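Local coordinates for extracellular solute-binding protein, family 5 (Chelativorans sp., PDB 6WM6) that binds EDTA and other aminopolycarboxylates in the periplasm, as the solute-binding component that probably serves an ABC transporter, at residues V81-M86 with L186-Y191; P147-N152 with E204-F209; F298-S303 with P531-Y536; V327-D332 with Y372-V377; P489-I494 with D515-D520. One frame throughout, in Å; residues are numbered along the deposited sequence. Where two conformers were deposited one is given.

Interaction 1 of 5, residues V81-M86 with L186-Y191; sequences VPSAFM and LFMFLY
S83 OG donates to M188 O at 2.6 Å, a short bond. The hydroxyl comes in tilted 24° from the carbonyl plane. S83 OG sits beside its own backbone N, anti to the carbonyl carbon (chi1 -55°), which brings it to M188 O. Two backbone bonds flank it. L190 N donates to P82 O at 3.0 Å, nearly end-on to the carbonyl. A84 N donates to F187 O, also at 3.0 Å. A valine in place of S83 would probably leave M188 O without this donor and crowd the carbonyl with a methyl. A water extends the bonded row, accepting from F85 N and donating to L186 O. Apolar groups fill in round the backbones. V81 CG1 lies at the edge of the F189 ring and is 3.8 Å from F189 CB. V81 CG2 meets Y191 CE1 obliquely. M188 CG rests 3.4 Å from F85 O, with CE also near that oxygen. Beyond the contact, F187 packs on H157, F134 and Y115. The pairing is loop to loop, not regular sheet. It ties the entry to the two-stranded hairpin of 85-87 and 93-95 to the loop before helix 193-196, within a family 5 solute-binding fold.

Interaction 2 of 5, residues P147-N152 with E204-F209; sequences PECLIN and ESYNNF
Two hydrogen bonds join the N207 side-chain amide to the loop backbone. N207 ND2 donates to E148 O at 2.9 Å, and the acceptor lies in the amide plane. The donor itself stands 44° out of the E148 carbonyl plane. L150 N donates to N207 OD1, also at 2.9 Å, on a lone pair of the amide oxygen. Both bonds are nearly straight. Replacing N207 by a leucine is likely to leave E148 O and L150 N without these partners. The sulfur-aromatic contact is oblique: C149 SG is 4.5 Å from the centroid of the Y206 ring. C149 SG is also bonded to C146 SG in a disulfide. Apolar contacts use the same ring. C149 CB touches Y206 CD2 at 3.9 Å, and I151 CG2 sits 3.9 Å from Y206 CE2, its side chain crossing the tyrosine at about a right angle. Y206 has CG anti to its backbone N (chi1 -179°), which sends the ring along the loop. Its hydroxyl bonds to T64 and Q141. The chemistry implies a disulfide loop joined to helix 202-212 by one amide that uses both its polar atoms, and by the Y206 ring against C149 and I151.

Interaction 3 of 5, residues F298-S303 with P531-Y536; sequences FQMNPS and PTALIY
F298 CB packs against I535 CG1 at 3.9 Å, on the face of the sheet that both side chains share. Helix 282-290 lies over this face, with V285 and A289 against F298 and A288 against I535. Just past the strand, M300 bends at chi3 (62°), which brings its CE to 4.0 Å from P531 CB. F298 and I535 form an antiparallel non-hydrogen-bonded pair. Q299 and L534 form a hydrogen-bonded pair, Q299 N to L534 O and L534 N to Q299 O, both 2.9 Å. This belongs to the mixed sheet in which strand 524-537 pairs with 274-275, 296-299 and 305-311. The regular pairing gives way at M300, N301, T532 and A533. T532 OG1 lies between the backbone N and the carbonyl carbon (chi1 68°) and accepts from N301 N at 2.9 Å. T532 N returns a nearly straight bond to N301 O. D545 binds both T532 OG1 and N301 ND2. On the other face Q299 runs beside L534. Its NE2 donates to Y536 OH at 2.9 Å, with the oxygen in the amide plane and the ring turned 88° to the amide. Q299 NE2 also reaches L543 O, and OE1 accepts from D545 N.

Interaction 4 of 5, residues V327-D332 with Y372-V377; sequences VLTAID and YGTGDV
The loop 372-377 wraps round the C-terminal end of helix 321-330 and takes up carbonyls there. G373 N donates to L328 O at 2.8 Å, nearly straight at 172°. D376 N reaches T329 O at 3.1 Å. G375 N bonds to I331 O from above its carbonyl plane. Both glycines have positive phi, and at G375 a CB would come tightly against D332 CG. A water joins D332 OD1 to G373 O. L328 carries the main side-chain contact. Its CD1 lies over one face of the Y372 ring, a CH-pi contact 4.1 Å from the centroid. L328 CB touches Y372 CG at 3.9 Å. T329 OG1 stands at the ring edge, and its own bond goes to K325 O. T329 CG2 runs beside D376 CB. F525 packs on both L328 and Y372. D332 and D376 each cap the helix that follows them, through D335 N and K379 N. The result is a helix C-terminus met by a glycine-rich loop, with an N-capping aspartate on each segment.

Interaction 5 of 5, residues P489-I494 with D515-D520; sequences PKIEEI and DELAMD
L517 has CG anti to its carbonyl carbon (chi1 -66°), which carries its CD1 toward helix 489-499. I491 CG1 is likewise anti to its carbonyl carbon (chi1 -71°), and the side chain slides past L517 in the opposite direction. The motif is an antiparallel helix pair. The axes of the two short segments run 153° apart in direction and come within 9.8 Å. Twenty residues separate the segments, 16 of them helical, and the pair is a local helical hairpin. L517 CB meets I491 CG1 at 3.8 Å, and L517 CD1 meets K490 CG, I491 CG1 and I494 CD1. I491 CD1 comes 3.9 Å from A518 N. No hydrogen bond crosses here, and the joint is wholly apolar. The buried surface is small, 164 Å². I494 continues the apolar seam onto I510 and A514 of the other helix. The acidic side chains of helix 504-521 turn elsewhere: E516 and D520 pair with R370, and D515 and E516 with R366. K490 meets L517 through its CG, while its amine leads away. On the L517 methyl, K490 CG lies 3.8 Å from CD1, and I494 CD1 lies 3.9 Å from the same atom.

Interactions 1 and 5 are the more buried, yet they differ in kind. Interaction 1 is bonded through backbone amides and a serine hydroxyl between loops, whereas interaction 5 is apolar between helices. Interactions 2, 3 and 4 are partly buried; all are hydrogen-bonded, unlike interaction 5. Interaction 2 relies on a side-chain amide, interaction 3 on strand pairing, and interaction 4 on helix-end carbonyls. Interactions 1 and 2 lie near each other, with centres about 17 Å apart, and their segments alternate along the chain. Interactions 4 and 5 touch directly: Y372 OH is 2.8 Å from M519 O, a probable hydrogen bond. Both lie, along the chain, inside the loop closed by interaction 3, and helix 504-521 of interaction 5 leads into strand 524-537.

Interaction 1 of 5, residues V81-M86 with L186-Y191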
# COMPACT_ATOMS: atom_id res chain seq x y z
N VAL A 81 7.28 12.73 -11.04
CA VAL A 81 8.31 12.58 -10.01
C VAL A 81 9.26 11.46 -10.44
O VAL A 81 8.79 10.34 -10.71
CB VAL A 81 7.67 12.26 -8.66
CG1 VAL A 81 8.75 11.91 -7.63
CG2 VAL A 81 6.84 13.41 -8.16
N PRO A 82 10.57 11.69 -10.51
CA PRO A 82 11.49 10.60 -10.85
C PRO A 82 11.80 9.75 -9.64
O PRO A 82 11.78 10.22 -8.50
CB PRO A 82 12.74 11.34 -11.35
CG PRO A 82 12.65 12.71 -10.81
CD PRO A 82 11.25 12.99 -10.39
N SER A 83 12.06 8.46 -9.90
CA SER A 83 12.26 7.45 -8.86
C SER A 83 13.56 6.71 -9.13
O SER A 83 13.84 6.35 -10.28
CB SER A 83 11.11 6.41 -8.86
OG SER A 83 9.84 7.03 -8.72
N ALA A 84 14.33 6.39 -8.08
CA ALA A 84 15.53 5.59 -8.27
C ALA A 84 15.18 4.17 -8.71
O ALA A 84 15.79 3.64 -9.66
CB ALA A 84 16.39 5.59 -7.00
N PHE A 85 14.23 3.52 -8.01
CA PHE A 85 13.71 2.22 -8.35
C PHE A 85 12.20 2.30 -8.36
O PHE A 85 11.61 3.18 -7.73
CB PHE A 85 14.11 1.14 -7.31
CG PHE A 85 15.59 0.83 -7.27
CD1 PHE A 85 16.49 1.69 -6.66
CD2 PHE A 85 16.07 -0.34 -7.83
CE1 PHE A 85 17.86 1.41 -6.62
CE2 PHE A 85 17.44 -0.62 -7.80
CZ PHE A 85 18.33 0.25 -7.21
N MET A 86 11.56 1.37 -9.08
CA MET A 86 10.11 1.32 -9.18
C MET A 86 9.62 -0.10 -9.00
O MET A 86 10.20 -1.05 -9.53
CB MET A 86 9.67 1.86 -10.53
CG MET A 86 8.17 1.90 -10.75
SD MET A 86 7.25 2.73 -9.44
CE MET A 86 8.20 4.25 -9.25
N LEU A 186 14.87 3.43 -1.14
CA LEU A 186 15.18 4.83 -0.84
C LEU A 186 15.23 5.68 -2.11
O LEU A 186 15.45 5.18 -3.20
CB LEU A 186 16.54 4.91 -0.13
CG LEU A 186 16.62 4.07 1.15
CD1 LEU A 186 18.01 4.17 1.77
CD2 LEU A 186 15.58 4.50 2.17
N PHE A 187 14.97 6.97 -1.96
CA PHE A 187 14.97 7.88 -3.10
C PHE A 187 13.97 7.44 -4.17
O PHE A 187 14.22 7.59 -5.37
CB PHE A 187 16.38 8.05 -3.68
CG PHE A 187 17.39 8.41 -2.64
CD1 PHE A 187 17.44 9.68 -2.10
CD2 PHE A 187 18.28 7.48 -2.18
CE1 PHE A 187 18.36 10.02 -1.13
CE2 PHE A 187 19.21 7.80 -1.21
CZ PHE A 187 19.23 9.07 -0.68
N MET A 188 12.82 6.92 -3.76
CA MET A 188 11.80 6.51 -4.71
C MET A 188 11.01 7.70 -5.24
O MET A 188 10.28 7.56 -6.22
CB MET A 188 10.86 5.46 -4.11
CG MET A 188 9.98 4.79 -5.16
SD MET A 188 9.08 3.34 -4.60
CE MET A 188 10.41 2.18 -4.41
N PHE A 189 11.12 8.86 -4.58
CA PHE A 189 10.41 10.06 -5.00
C PHE A 189 11.37 11.22 -4.82
O PHE A 189 11.72 11.57 -3.68
CB PHE A 189 9.15 10.28 -4.17
CG PHE A 189 8.22 9.10 -4.19
CD1 PHE A 189 7.35 8.89 -5.23
CD2 PHE A 189 8.25 8.20 -3.14
CE1 PHE A 189 6.51 7.77 -5.24
CE2 PHE A 189 7.41 7.08 -3.14
CZ PHE A 189 6.55 6.89 -4.19
N LEU A 190 11.83 11.81 -5.92
CA LEU A 190 12.75 12.94 -5.88
C LEU A 190 12.05 14.22 -6.31
O LEU A 190 11.21 14.21 -7.22
CB LEU A 190 13.95 12.68 -6.81
CG LEU A 190 14.87 11.54 -6.37
CD1 LEU A 190 15.87 11.22 -7.46
CD2 LEU A 190 15.58 11.93 -5.08
N TYR A 191 12.41 15.33 -5.66
CA TYR A 191 11.82 16.64 -5.86
C TYR A 191 12.90 17.63 -6.26
O TYR A 191 14.08 17.47 -5.91
CB TYR A 191 11.07 17.08 -4.58
CG TYR A 191 9.94 16.12 -4.30
CD1 TYR A 191 8.69 16.31 -4.89
CD2 TYR A 191 10.12 14.99 -3.51
CE1 TYR A 191 7.66 15.43 -4.69
CE2 TYR A 191 9.07 14.09 -3.30
CZ TYR A 191 7.85 14.32 -3.89
OH TYR A 191 6.80 13.42 -3.72
O HOH W 1 13.75 3.78 -4.98

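Interaction 2 of 5, residues P147-N152 with E204-F209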
# COMPACT_ATOMS: atom_id res chain seq x y z
N PRO A 147 13.68 18.45 11.40
CA PRO A 147 12.74 17.83 12.35
C PRO A 147 11.30 18.31 12.18
O PRO A 147 10.38 17.64 12.66
CB PRO A 147 13.30 18.22 13.73
CG PRO A 147 14.68 18.76 13.47
CD PRO A 147 14.66 19.32 12.08
N GLU A 148 11.09 19.44 11.51
CA GLU A 148 9.75 19.97 11.30
C GLU A 148 9.10 19.47 10.01
O GLU A 148 7.92 19.76 9.78
CB GLU A 148 9.81 21.51 11.28
CG GLU A 148 10.45 22.12 12.52
CD GLU A 148 9.62 21.90 13.77
OE1 GLU A 148 8.44 21.51 13.65
OE2 GLU A 148 10.15 22.13 14.88
N CYS A 149 9.81 18.72 9.18
CA CYS A 149 9.20 18.16 7.98
C CYS A 149 8.16 17.12 8.38
O CYS A 149 8.47 16.19 9.13
CB CYS A 149 10.26 17.50 7.09
SG CYS A 149 11.28 18.62 6.10
N LEU A 150 6.94 17.27 7.87
CA LEU A 150 5.82 16.43 8.27
C LEU A 150 5.74 15.24 7.32
O LEU A 150 4.92 15.17 6.42
CB LEU A 150 4.53 17.23 8.25
CG LEU A 150 4.57 18.51 9.10
CD1 LEU A 150 3.45 19.45 8.68
CD2 LEU A 150 4.47 18.17 10.58
N ILE A 151 6.63 14.26 7.56
CA ILE A 151 6.80 13.13 6.65
C ILE A 151 5.88 11.99 7.04
O ILE A 151 5.42 11.89 8.19
CB ILE A 151 8.26 12.66 6.57
CG1 ILE A 151 8.66 11.85 7.81
CG2 ILE A 151 9.20 13.83 6.37
CD1 ILE A 151 10.05 11.23 7.70
N ASN A 152 5.66 11.09 6.09
CA ASN A 152 4.96 9.85 6.40
C ASN A 152 5.84 8.90 7.22
O ASN A 152 5.46 8.49 8.32
CB ASN A 152 4.51 9.17 5.12
CG ASN A 152 3.81 7.86 5.41
OD1 ASN A 152 2.86 7.82 6.20
ND2 ASN A 152 4.29 6.81 4.83
N GLU A 204 9.89 24.62 5.36
CA GLU A 204 8.92 25.44 4.65
C GLU A 204 8.70 24.92 3.23
O GLU A 204 7.56 24.80 2.77
CB GLU A 204 9.42 26.89 4.64
CG GLU A 204 8.67 27.85 3.72
CD GLU A 204 7.26 28.16 4.20
OE1 GLU A 204 6.42 28.53 3.36
OE2 GLU A 204 7.00 28.03 5.42
N SER A 205 9.79 24.62 2.52
CA SER A 205 9.65 24.20 1.13
C SER A 205 9.00 22.82 1.01
O SER A 205 8.24 22.59 0.07
CB SER A 205 11.01 24.23 0.43
OG SER A 205 11.90 23.27 0.98
N TYR A 206 9.27 21.92 1.95
CA TYR A 206 8.68 20.59 1.93
C TYR A 206 7.23 20.62 2.36
O TYR A 206 6.35 20.01 1.71
CB TYR A 206 9.52 19.68 2.83
CG TYR A 206 9.04 18.25 2.88
CD1 TYR A 206 9.46 17.32 1.93
CD2 TYR A 206 8.16 17.82 3.87
CE1 TYR A 206 9.04 15.99 1.99
CE2 TYR A 206 7.74 16.51 3.93
CZ TYR A 206 8.17 15.61 2.98
OH TYR A 206 7.74 14.30 3.08
N ASN A 207 6.94 21.31 3.47
CA ASN A 207 5.60 21.33 4.03
C ASN A 207 4.65 22.25 3.27
O ASN A 207 3.44 22.03 3.30
CB ASN A 207 5.65 21.79 5.50
CG ASN A 207 6.32 20.79 6.41
OD1 ASN A 207 6.35 19.59 6.16
ND2 ASN A 207 6.85 21.29 7.52
N ASN A 208 5.16 23.29 2.61
CA ASN A 208 4.31 24.27 1.93
C ASN A 208 4.48 24.20 0.42
O ASN A 208 3.60 23.67 -0.26
CB ASN A 208 4.59 25.67 2.50
CG ASN A 208 4.39 25.73 4.00
OD1 ASN A 208 5.25 26.21 4.74
ND2 ASN A 208 3.26 25.20 4.47
N PHE A 209 5.59 24.68 -0.13
CA PHE A 209 5.77 24.68 -1.59
C PHE A 209 5.47 23.33 -2.24
O PHE A 209 4.65 23.26 -3.16
CB PHE A 209 7.19 25.14 -1.92
CG PHE A 209 7.55 25.04 -3.38
CD1 PHE A 209 6.89 25.82 -4.34
CD2 PHE A 209 8.56 24.19 -3.79
CE1 PHE A 209 7.24 25.72 -5.67
CE2 PHE A 209 8.91 24.09 -5.14
CZ PHE A 209 8.24 24.86 -6.07

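Interaction 3 of 5, residues F298-S303 with P531-Y536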
# COMPACT_ATOMS: atom_id res chain seq x y z
N PHE A 298 -10.93 -5.74 -18.62
CA PHE A 298 -10.53 -5.58 -17.22
C PHE A 298 -9.45 -6.57 -16.84
O PHE A 298 -9.30 -7.63 -17.46
CB PHE A 298 -11.74 -5.67 -16.27
CG PHE A 298 -12.42 -7.00 -16.23
CD1 PHE A 298 -13.36 -7.34 -17.18
CD2 PHE A 298 -12.12 -7.90 -15.22
CE1 PHE A 298 -14.00 -8.57 -17.14
CE2 PHE A 298 -12.75 -9.14 -15.18
CZ PHE A 298 -13.69 -9.47 -16.14
N GLN A 299 -8.69 -6.19 -15.83
CA GLN A 299 -7.63 -7.01 -15.23
C GLN A 299 -7.87 -6.99 -13.72
O GLN A 299 -8.20 -5.94 -13.15
CB GLN A 299 -6.26 -6.45 -15.52
CG GLN A 299 -5.87 -6.42 -16.99
CD GLN A 299 -4.64 -5.61 -17.25
OE1 GLN A 299 -3.70 -5.60 -16.45
NE2 GLN A 299 -4.60 -4.88 -18.37
N MET A 300 -7.71 -8.14 -13.06
CA MET A 300 -7.85 -8.25 -11.63
C MET A 300 -6.79 -9.20 -11.09
O MET A 300 -6.56 -10.26 -11.69
CB MET A 300 -9.21 -8.83 -11.27
CG MET A 300 -10.37 -7.98 -11.72
SD MET A 300 -11.97 -8.65 -11.24
CE MET A 300 -11.85 -8.61 -9.48
N ASN A 301 -6.18 -8.84 -9.96
CA ASN A 301 -5.11 -9.63 -9.36
C ASN A 301 -5.19 -9.51 -7.85
O ASN A 301 -5.78 -8.56 -7.31
CB ASN A 301 -3.74 -9.13 -9.84
CG ASN A 301 -3.53 -9.32 -11.31
OD1 ASN A 301 -3.33 -10.43 -11.80
ND2 ASN A 301 -3.61 -8.22 -12.05
N PRO A 302 -4.54 -10.42 -7.11
CA PRO A 302 -4.43 -10.20 -5.66
C PRO A 302 -3.59 -8.97 -5.35
O PRO A 302 -2.47 -8.83 -5.83
CB PRO A 302 -3.75 -11.49 -5.14
CG PRO A 302 -3.92 -12.48 -6.23
CD PRO A 302 -4.03 -11.74 -7.54
N SER A 303 -4.15 -8.07 -4.54
CA SER A 303 -3.53 -6.81 -4.14
C SER A 303 -2.47 -7.05 -3.07
O SER A 303 -2.46 -8.07 -2.37
CB SER A 303 -4.63 -5.93 -3.47
OG SER A 303 -4.19 -4.64 -3.11
N PRO A 531 -8.96 -7.98 -3.97
CA PRO A 531 -8.76 -7.99 -5.42
C PRO A 531 -8.61 -6.58 -5.95
O PRO A 531 -9.32 -5.66 -5.55
CB PRO A 531 -10.06 -8.62 -5.95
CG PRO A 531 -11.10 -8.22 -4.93
CD PRO A 531 -10.38 -8.22 -3.59
N THR A 532 -7.69 -6.41 -6.87
CA THR A 532 -7.66 -5.19 -7.64
C THR A 532 -8.69 -5.27 -8.77
O THR A 532 -9.21 -6.34 -9.12
CB THR A 532 -6.29 -4.97 -8.29
OG1 THR A 532 -6.12 -6.00 -9.28
CG2 THR A 532 -5.16 -5.03 -7.30
N ALA A 533 -9.00 -4.12 -9.37
CA ALA A 533 -9.84 -4.11 -10.56
C ALA A 533 -9.45 -2.91 -11.41
O ALA A 533 -9.78 -1.77 -11.08
CB ALA A 533 -11.32 -4.04 -10.18
N LEU A 534 -8.77 -3.17 -12.52
CA LEU A 534 -8.44 -2.17 -13.52
C LEU A 534 -9.38 -2.40 -14.70
O LEU A 534 -9.33 -3.44 -15.33
CB LEU A 534 -6.99 -2.33 -13.96
CG LEU A 534 -6.46 -1.31 -14.95
CD1 LEU A 534 -6.38 0.08 -14.37
CD2 LEU A 534 -5.08 -1.79 -15.44
N ILE A 535 -10.26 -1.44 -14.95
CA ILE A 535 -11.33 -1.58 -15.94
C ILE A 535 -11.17 -0.40 -16.90
O ILE A 535 -11.10 0.76 -16.45
CB ILE A 535 -12.71 -1.58 -15.27
CG1 ILE A 535 -12.77 -2.59 -14.12
CG2 ILE A 535 -13.81 -1.91 -16.32
CD1 ILE A 535 -14.04 -2.53 -13.28
N TYR A 536 -11.09 -0.68 -18.20
CA TYR A 536 -10.56 0.33 -19.10
C TYR A 536 -10.96 0.08 -20.54
O TYR A 536 -11.36 -1.02 -20.91
CB TYR A 536 -9.02 0.38 -19.01
CG TYR A 536 -8.38 -0.94 -19.37
CD1 TYR A 536 -8.32 -1.98 -18.43
CD2 TYR A 536 -7.85 -1.19 -20.63
CE1 TYR A 536 -7.78 -3.21 -18.76
CE2 TYR A 536 -7.30 -2.40 -20.96
CZ TYR A 536 -7.26 -3.41 -20.02
OH TYR A 536 -6.74 -4.65 -20.31

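Interaction 4 of 5, residues V327-D332 with Y372-V377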
# COMPACT_ATOMS: atom_id res chain seq x y z
N VAL A 327 -12.13 -16.41 20.17
CA VAL A 327 -12.79 -15.77 19.03
C VAL A 327 -12.14 -16.20 17.73
O VAL A 327 -12.83 -16.57 16.76
CB VAL A 327 -12.82 -14.24 19.21
CG1 VAL A 327 -13.09 -13.52 17.89
CG2 VAL A 327 -13.84 -13.87 20.29
N LEU A 328 -10.81 -16.15 17.68
CA LEU A 328 -10.13 -16.49 16.42
C LEU A 328 -10.32 -17.95 16.05
O LEU A 328 -10.42 -18.29 14.87
CB LEU A 328 -8.65 -16.15 16.49
CG LEU A 328 -8.31 -14.66 16.69
CD1 LEU A 328 -6.82 -14.46 16.51
CD2 LEU A 328 -9.13 -13.80 15.77
N THR A 329 -10.41 -18.84 17.05
CA THR A 329 -10.62 -20.26 16.79
C THR A 329 -12.02 -20.53 16.27
O THR A 329 -12.21 -21.39 15.39
CB THR A 329 -10.33 -21.03 18.07
OG1 THR A 329 -8.96 -20.83 18.45
CG2 THR A 329 -10.57 -22.54 17.91
N ALA A 330 -13.02 -19.81 16.78
CA ALA A 330 -14.39 -19.98 16.34
C ALA A 330 -14.64 -19.44 14.94
O ALA A 330 -15.53 -19.93 14.22
CB ALA A 330 -15.33 -19.28 17.33
N ILE A 331 -13.89 -18.42 14.51
CA ILE A 331 -14.07 -17.89 13.16
C ILE A 331 -13.77 -18.99 12.16
O ILE A 331 -12.76 -19.69 12.25
CB ILE A 331 -13.20 -16.64 12.97
CG1 ILE A 331 -13.77 -15.50 13.78
CG2 ILE A 331 -13.07 -16.29 11.50
CD1 ILE A 331 -12.87 -14.27 13.84
N ASP A 332 -14.65 -19.13 11.16
CA ASP A 332 -14.49 -20.13 10.10
C ASP A 332 -13.97 -19.40 8.86
O ASP A 332 -14.75 -18.82 8.11
CB ASP A 332 -15.84 -20.79 9.82
CG ASP A 332 -15.75 -21.95 8.84
OD1 ASP A 332 -14.80 -21.99 8.02
OD2 ASP A 332 -16.65 -22.81 8.88
N TYR A 372 -6.48 -21.01 14.61
CA TYR A 372 -7.28 -19.84 14.29
C TYR A 372 -7.93 -20.03 12.92
O TYR A 372 -7.31 -20.55 11.98
CB TYR A 372 -6.43 -18.57 14.26
CG TYR A 372 -5.56 -18.27 15.46
CD1 TYR A 372 -5.80 -18.83 16.72
CD2 TYR A 372 -4.49 -17.41 15.34
CE1 TYR A 372 -4.97 -18.54 17.80
CE2 TYR A 372 -3.67 -17.11 16.39
CZ TYR A 372 -3.91 -17.67 17.62
OH TYR A 372 -3.05 -17.39 18.67
N GLY A 373 -9.17 -19.60 12.79
CA GLY A 373 -9.86 -19.67 11.51
C GLY A 373 -10.40 -21.04 11.16
O GLY A 373 -10.88 -21.23 10.04
N THR A 374 -10.35 -22.00 12.07
CA THR A 374 -10.77 -23.37 11.78
C THR A 374 -12.26 -23.61 12.05
O THR A 374 -12.75 -24.71 11.78
CB THR A 374 -9.93 -24.39 12.56
OG1 THR A 374 -10.08 -24.20 13.97
CG2 THR A 374 -8.47 -24.29 12.18
N GLY A 375 -12.98 -22.62 12.56
CA GLY A 375 -14.41 -22.78 12.79
C GLY A 375 -14.72 -23.78 13.88
O GLY A 375 -15.78 -24.42 13.84
N ASP A 376 -13.84 -23.92 14.85
CA ASP A 376 -13.89 -25.02 15.82
C ASP A 376 -14.50 -24.50 17.12
O ASP A 376 -13.79 -24.08 18.04
CB ASP A 376 -12.49 -25.58 16.04
CG ASP A 376 -12.49 -26.89 16.80
OD1 ASP A 376 -13.52 -27.22 17.45
OD2 ASP A 376 -11.45 -27.58 16.75
N VAL A 377 -15.83 -24.53 17.18
CA VAL A 377 -16.55 -23.96 18.32
C VAL A 377 -16.23 -24.72 19.60
O VAL A 377 -16.06 -24.12 20.67
CB VAL A 377 -18.06 -23.93 18.04
CG1 VAL A 377 -18.84 -23.64 19.32
CG2 VAL A 377 -18.37 -22.90 16.99
O HOH W 2 -11.76 -22.87 7.90

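Interaction 5 of 5, residues P489-I494 with D515-D520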
# COMPACT_ATOMS: atom_id res chain seq x y z
N PRO A 489 9.49 -6.84 23.33
CA PRO A 489 10.86 -6.49 22.91
C PRO A 489 11.50 -7.55 22.03
O PRO A 489 12.35 -7.21 21.20
CB PRO A 489 11.61 -6.30 24.23
CG PRO A 489 10.53 -5.95 25.22
CD PRO A 489 9.33 -6.75 24.80
N LYS A 490 11.14 -8.83 22.18
CA LYS A 490 11.71 -9.87 21.33
C LYS A 490 11.26 -9.72 19.88
O LYS A 490 12.07 -9.86 18.95
CB LYS A 490 11.34 -11.24 21.88
CG LYS A 490 11.93 -12.43 21.13
CD LYS A 490 13.45 -12.36 21.04
CE LYS A 490 14.02 -13.65 20.46
NZ LYS A 490 15.51 -13.62 20.35
N ILE A 491 9.98 -9.42 19.66
CA ILE A 491 9.50 -9.13 18.30
C ILE A 491 10.28 -7.97 17.71
O ILE A 491 10.70 -8.01 16.54
CB ILE A 491 7.99 -8.87 18.31
CG1 ILE A 491 7.24 -10.18 18.58
CG2 ILE A 491 7.55 -8.22 16.98
CD1 ILE A 491 5.75 -10.02 18.68
N GLU A 492 10.49 -6.91 18.51
CA GLU A 492 11.18 -5.73 17.99
C GLU A 492 12.63 -6.06 17.64
O GLU A 492 13.14 -5.62 16.62
CB GLU A 492 11.09 -4.59 19.01
CG GLU A 492 9.66 -4.27 19.36
CD GLU A 492 9.50 -3.01 20.17
OE1 GLU A 492 10.48 -2.24 20.28
OE2 GLU A 492 8.39 -2.79 20.69
N GLU A 493 13.29 -6.85 18.48
CA GLU A 493 14.67 -7.25 18.22
C GLU A 493 14.75 -8.05 16.93
O GLU A 493 15.66 -7.84 16.10
CB GLU A 493 15.20 -8.05 19.40
CG GLU A 493 16.57 -8.69 19.20
CD GLU A 493 16.97 -9.57 20.37
OE1 GLU A 493 16.09 -9.91 21.19
OE2 GLU A 493 18.16 -9.93 20.47
N ILE A 494 13.82 -8.99 16.74
CA ILE A 494 13.82 -9.81 15.53
C ILE A 494 13.61 -8.95 14.29
O ILE A 494 14.30 -9.13 13.28
CB ILE A 494 12.74 -10.90 15.63
CG1 ILE A 494 13.08 -11.93 16.71
CG2 ILE A 494 12.57 -11.60 14.28
CD1 ILE A 494 11.88 -12.70 17.19
N ASP A 515 6.82 -13.40 13.15
CA ASP A 515 5.48 -13.76 12.70
C ASP A 515 4.88 -14.81 13.63
O ASP A 515 3.69 -14.72 14.00
CB ASP A 515 5.55 -14.26 11.26
CG ASP A 515 4.23 -14.21 10.51
OD1 ASP A 515 3.29 -13.47 10.87
OD2 ASP A 515 4.14 -14.93 9.49
N GLU A 516 5.67 -15.80 14.04
CA GLU A 516 5.19 -16.82 14.98
C GLU A 516 4.76 -16.17 16.29
O GLU A 516 3.67 -16.44 16.81
CB GLU A 516 6.29 -17.86 15.24
CG GLU A 516 6.79 -18.60 14.00
CD GLU A 516 5.94 -19.75 13.53
OE1 GLU A 516 4.99 -20.14 14.22
OE2 GLU A 516 6.24 -20.31 12.43
N LEU A 517 5.61 -15.31 16.86
CA LEU A 517 5.28 -14.67 18.14
C LEU A 517 4.08 -13.75 18.00
O LEU A 517 3.25 -13.66 18.91
CB LEU A 517 6.50 -13.90 18.65
CG LEU A 517 7.71 -14.75 19.04
CD1 LEU A 517 8.90 -13.86 19.35
CD2 LEU A 517 7.40 -15.66 20.22
N ALA A 518 3.97 -13.03 16.90
CA ALA A 518 2.83 -12.14 16.70
C ALA A 518 1.54 -12.95 16.63
O ALA A 518 0.52 -12.54 17.18
CB ALA A 518 3.04 -11.32 15.44
N MET A 519 1.56 -14.10 15.96
CA MET A 519 0.38 -14.93 15.92
C MET A 519 0.07 -15.56 17.27
O MET A 519 -1.11 -15.71 17.60
CB MET A 519 0.53 -15.97 14.82
CG MET A 519 0.57 -15.34 13.43
SD MET A 519 -0.78 -14.17 13.09
CE MET A 519 -2.06 -15.34 13.27
N ASP A 520 1.09 -15.89 18.06
CA ASP A 520 0.85 -16.37 19.41
C ASP A 520 0.02 -15.37 20.22
O ASP A 520 -0.80 -15.76 21.06
CB ASP A 520 2.18 -16.60 20.15
CG ASP A 520 2.96 -17.80 19.66
OD1 ASP A 520 2.40 -18.68 18.97
OD2 ASP A 520 4.17 -17.85 20.00